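Local coordinates for De novo protein based on the inhibitor Amoebiasin-1 (Entamoeba histolytica, PDB 5SWK) that probably inhibits cysteine proteases, like the amoebic inhibitor on which it is based, at residues R87-F90 against A91-W94; T16-K19 against G20-K23. One frame throughout, in Å; residues are numbered along the deposited sequence.

Contact 1: R87-F90 against A91-W94; sequences RTSF and AEYW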
loop_
_atom_site.group_PDB
_atom_site.type_symbol
_atom_site.label_atom_id
_atom_site.label_comp_id
_atom_site.label_asym_id
_atom_site.label_seq_id
_atom_site.Cartn_x
_atom_site.Cartn_y
_atom_site.Cartn_z
ATOM N N ARG D 87 5.300 -0.279 -8.802
ATOM C CA ARG D 87 6.407 0.476 -8.220
ATOM C C ARG D 87 5.970 0.964 -6.853
ATOM O O ARG D 87 4.971 1.682 -6.741
ATOM C CB ARG D 87 6.797 1.654 -9.114
ATOM C CG ARG D 87 7.869 2.569 -8.528
ATOM C CD ARG D 87 8.316 3.581 -9.571
ATOM N NE ARG D 87 7.330 4.635 -9.774
ATOM C CZ ARG D 87 7.334 5.469 -10.808
ATOM N NH1 ARG D 87 8.271 5.364 -11.745
ATOM N NH2 ARG D 87 6.404 6.407 -10.905
ATOM N N THR D 88 6.689 0.562 -5.811
ATOM C CA THR D 88 6.303 0.953 -4.461
ATOM C C THR D 88 6.310 2.479 -4.351
ATOM O O THR D 88 7.241 3.133 -4.817
ATOM C CB THR D 88 7.229 0.313 -3.417
ATOM O OG1 THR D 88 7.205 -1.106 -3.592
ATOM C CG2 THR D 88 6.767 0.625 -2.024
ATOM N N SER D 89 5.253 3.047 -3.776
ATOM C CA SER D 89 5.118 4.504 -3.707
ATOM C C SER D 89 5.795 5.064 -2.465
ATOM O O SER D 89 6.016 4.334 -1.501
ATOM C CB SER D 89 3.645 4.902 -3.690
ATOM O OG SER D 89 3.071 4.482 -2.468
ATOM N N PHE D 90 6.103 6.358 -2.474
ATOM C CA PHE D 90 6.614 6.992 -1.269
ATOM C C PHE D 90 5.689 6.733 -0.073
ATOM O O PHE D 90 6.155 6.414 1.016
ATOM C CB PHE D 90 6.783 8.504 -1.437
ATOM C CG PHE D 90 7.088 9.197 -0.142
ATOM C CD1 PHE D 90 8.355 9.090 0.419
ATOM C CD2 PHE D 90 6.100 9.906 0.546
ATOM C CE1 PHE D 90 8.645 9.675 1.638
ATOM C CE2 PHE D 90 6.384 10.510 1.765
ATOM C CZ PHE D 90 7.661 10.393 2.314
ATOM N N ALA D 91 4.380 6.889 -0.286
ATOM C CA ALA D 91 3.417 6.692 0.795
ATOM C C ALA D 91 3.561 5.303 1.414
ATOM O O ALA D 91 3.538 5.161 2.638
ATOM C CB ALA D 91 1.984 6.920 0.286
ATOM N N GLU D 92 3.758 4.288 0.574
ATOM C CA GLU D 92 3.917 2.920 1.064
ATOM C C GLU D 92 5.188 2.745 1.911
ATOM O O GLU D 92 5.139 2.144 2.993
ATOM C CB GLU D 92 3.897 1.936 -0.111
ATOM C CG GLU D 92 2.491 1.753 -0.681
ATOM C CD GLU D 92 2.429 0.969 -1.995
ATOM O OE1 GLU D 92 3.363 1.043 -2.816
ATOM O OE2 GLU D 92 1.407 0.286 -2.217
ATOM N N TYR D 93 6.315 3.278 1.436
ATOM C CA TYR D 93 7.546 3.257 2.220
ATOM C C TYR D 93 7.396 4.023 3.526
ATOM O O TYR D 93 7.822 3.554 4.579
ATOM C CB TYR D 93 8.711 3.860 1.432
ATOM C CG TYR D 93 9.227 3.007 0.305
ATOM C CD1 TYR D 93 9.788 1.765 0.553
ATOM C CD2 TYR D 93 9.179 3.459 -1.005
ATOM C CE1 TYR D 93 10.295 0.982 -0.482
ATOM C CE2 TYR D 93 9.683 2.688 -2.050
ATOM C CZ TYR D 93 10.234 1.450 -1.778
ATOM O OH TYR D 93 10.726 0.679 -2.803
ATOM N N TRP D 94 6.797 5.209 3.456
ATOM C CA TRP D 94 6.689 6.045 4.641
ATOM C C TRP D 94 5.777 5.394 5.687
ATOM O O TRP D 94 6.052 5.463 6.889
ATOM C CB TRP D 94 6.181 7.447 4.287
ATOM C CG TRP D 94 6.369 8.385 5.433
ATOM C CD1 TRP D 94 5.424 8.777 6.338
ATOM C CD2 TRP D 94 7.593 9.000 5.840
ATOM N NE1 TRP D 94 5.979 9.618 7.270
ATOM C CE2 TRP D 94 7.311 9.773 6.986
ATOM C CE3 TRP D 94 8.903 8.991 5.333
ATOM C CZ2 TRP D 94 8.286 10.525 7.634
ATOM C CZ3 TRP D 94 9.866 9.731 5.982
ATOM C CH2 TRP D 94 9.556 10.486 7.123
HETATM O O HOH W 1 2.481 1.448 -5.802
#

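Contact 2: T16-K19 against G20-K23; sequences TIAK and GENK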
loop_
_atom_site.group_PDB
_atom_site.type_symbol
_atom_site.label_atom_id
_atom_site.label_comp_id
_atom_site.label_asym_id
_atom_site.label_seq_id
_atom_site.Cartn_x
_atom_site.Cartn_y
_atom_site.Cartn_z
ATOM N N THR D 16 -2.595 -26.691 -17.159
ATOM C CA THR D 16 -2.499 -27.865 -16.314
ATOM C C THR D 16 -1.039 -28.199 -16.085
ATOM O O THR D 16 -0.250 -28.185 -17.026
ATOM C CB THR D 16 -3.198 -29.088 -16.943
ATOM O OG1 THR D 16 -4.578 -28.783 -17.196
ATOM C CG2 THR D 16 -3.113 -30.277 -16.005
ATOM N N ILE D 17 -0.685 -28.499 -14.841
ATOM C CA ILE D 17 0.648 -28.994 -14.526
ATOM C C ILE D 17 0.588 -30.105 -13.490
ATOM O O ILE D 17 -0.377 -30.218 -12.735
ATOM C CB ILE D 17 1.582 -27.887 -13.988
ATOM C CG1 ILE D 17 1.046 -27.330 -12.665
ATOM C CG2 ILE D 17 1.778 -26.786 -15.022
ATOM C CD1 ILE D 17 1.974 -26.313 -12.024
ATOM N N ALA D 18 1.636 -30.917 -13.452
ATOM C CA ALA D 18 1.734 -31.964 -12.452
ATOM C C ALA D 18 2.245 -31.379 -11.141
ATOM O O ALA D 18 3.030 -30.431 -11.142
ATOM C CB ALA D 18 2.645 -33.069 -12.933
ATOM N N LYS D 19 1.788 -31.932 -10.025
ATOM C CA LYS D 19 2.360 -31.583 -8.736
ATOM C C LYS D 19 3.860 -31.859 -8.760
ATOM O O LYS D 19 4.284 -32.985 -9.009
ATOM C CB LYS D 19 1.682 -32.368 -7.615
ATOM C CG LYS D 19 2.281 -32.116 -6.246
ATOM C CD LYS D 19 1.471 -32.776 -5.145
ATOM C CE LYS D 19 2.108 -32.521 -3.787
ATOM N NZ LYS D 19 1.291 -33.066 -2.665
ATOM N N GLY D 20 4.662 -30.825 -8.523
ATOM C CA GLY D 20 6.107 -30.966 -8.569
ATOM C C GLY D 20 6.720 -30.583 -9.908
ATOM O O GLY D 20 7.944 -30.473 -10.028
ATOM N N GLU D 21 5.880 -30.389 -10.922
ATOM C CA GLU D 21 6.359 -29.906 -12.222
ATOM C C GLU D 21 6.606 -28.395 -12.199
ATOM O O GLU D 21 5.848 -27.639 -11.580
ATOM C CB GLU D 21 5.358 -30.247 -13.331
ATOM C CG GLU D 21 5.762 -29.743 -14.721
ATOM C CD GLU D 21 4.654 -29.894 -15.758
ATOM O OE1 GLU D 21 3.543 -30.342 -15.396
ATOM O OE2 GLU D 21 4.892 -29.562 -16.941
ATOM N N ASN D 22 7.671 -27.964 -12.871
ATOM C CA ASN D 22 7.962 -26.547 -13.029
ATOM C C ASN D 22 7.477 -26.030 -14.367
ATOM O O ASN D 22 7.491 -26.747 -15.357
ATOM C CB ASN D 22 9.467 -26.271 -12.916
ATOM C CG ASN D 22 10.067 -26.822 -11.649
ATOM O OD1 ASN D 22 9.469 -26.747 -10.574
ATOM N ND2 ASN D 22 11.262 -27.388 -11.766
ATOM N N LYS D 23 7.028 -24.785 -14.388
ATOM C CA LYS D 23 6.708 -24.111 -15.638
ATOM C C LYS D 23 7.213 -22.689 -15.538
ATOM O O LYS D 23 7.412 -22.171 -14.440
ATOM C CB LYS D 23 5.204 -24.138 -15.925
ATOM C CG LYS D 23 4.694 -25.465 -16.471
ATOM C CD LYS D 23 4.908 -25.583 -17.974
ATOM C CE LYS D 23 4.043 -24.587 -18.736
ATOM N NZ LYS D 23 4.201 -24.703 -20.215
#

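Contact 1: R87-F90 against A91-W94
Ser89 and Glu92 face each other across the first turn of helix 90-95, their CA atoms 5.2 Å apart, where the loop leaving strand 77-86 winds into the helix. Ser89 is the N-cap, and the two residues form a capping box of reciprocal bonds. Ser89 OG, set between its own backbone N and carbonyl carbon (chi1 68°), accepts from Glu92 N at 3.1 Å. In return, the otherwise extended Glu92 side chain reaches back so that OE1 accepts from Ser89 N at 2.9 Å. That bond is nearly straight, but arrives on the anti side of the carboxylate, tilted 24° from its plane. A water lies within bonding range of both Glu92 OE1 and Arg87 O. Two main-chain bonds begin the helical pattern, Tyr93 N to Ser89 O (3.1 Å) and Trp94 N to Phe90 O (2.8 Å).

Two side-chain pairs flank the capping box: Thr88 with Tyr93, and Phe90 with Trp94. Thr88 CG2, pointing anti to its backbone N, sits over one face of the Tyr93 ring, 3.6 Å from the ring centroid, in a CH-pi contact. Phe90 and Trp94, one turn apart, extend in the same direction. Trp94 CB lies over one face of the Phe90 ring toward its rim, while Phe90 CZ approaches Trp94 CE3 to 3.6 Å; the Phe90 ring and the five-membered ring of Trp94 are near parallel, at 29°, yet slid apart so that they barely overlap.

These rings are engaged outward: on the chain of another protein, Phe90 meets an aromatic side chain and Trp94 NE1 bonds to the backbone. At the other end, Arg87 NH1 bonds to Thr33 O in the probable BC loop, tying the segment between strand 77-86 and helix 90-95 to the loop joining strands 22-29 and 36-43.

Contact 2: T16-K19 against G20-K23
A type II beta turn runs from Ala18 to Glu21, carrying the chain from strand 13-17 to strand 22-29 in the chagasin-family domain. Ala18 O accepts the closing bond from Glu21 N at 2.9 Å; the donor stands well above the carbonyl plane. Gly20 has the positive phi (95°) of the third position in such a turn, a conformation suited to a residue without a side chain.

The compact side lies where Glu21 folds back on residues before the turn. Its CG is anti to the backbone N (chi1 178°) and the chain stays extended, which carries the carboxylate alongside Ile17 and Ala18. Glu21 OE1 rests 3.3 Å from Ile17 CA and 3.4 Å from Ile17 CB, so the carboxylate lies against the base of the buried Ile17 side chain, beside the Ala18 N-H that it accepts. Glu21 CB also lies close to Ala18 O, at 3.2 Å. Between the strand ends, Ile17 CG2 meets Lys23 CG at 3.5 Å.

The crest of the turn is looser. Lys19 is exposed and fully extended, and touches the other segment through CB and CG near Gly20 N; its NZ bonds to a glycerol, probably from the crystallisation liquor. Around the turn, Gly20 and Glu21 make backbone bonds to Gly73 of strand 65-73, while Thr16 and Ile17 form a parallel ladder with a strand of the second subunit.

Main chain and side chain thus both cross between Ala18 and Glu21, the second link being Ala18 N to Glu21 OE1, 2.8 Å long and almost straight, with the donor nearly on the line of the C-O bond.

Contact 2 comes first along the chain and contact 1 much later, on opposite sides of the chain's centre, about 35 Å apart between centres and 23 Å between nearest atoms. They share no strand: contact 2 joins strands 13-17 and 22-29, whereas contact 1 starts helix 90-95 between strands 77-86 and 101-109. Both belong to the chagasin-family inhibitor sequence. Contact 1 meets mainly the chain of another protein, with Ala91 also packing on Ala91 of the second subunit; contact 2 continues the sheet into that subunit, Ile17 packing on its Val107 and Lys19 on its Val109. This arrangement is consistent with exchange of the C-terminal strand between the two copies.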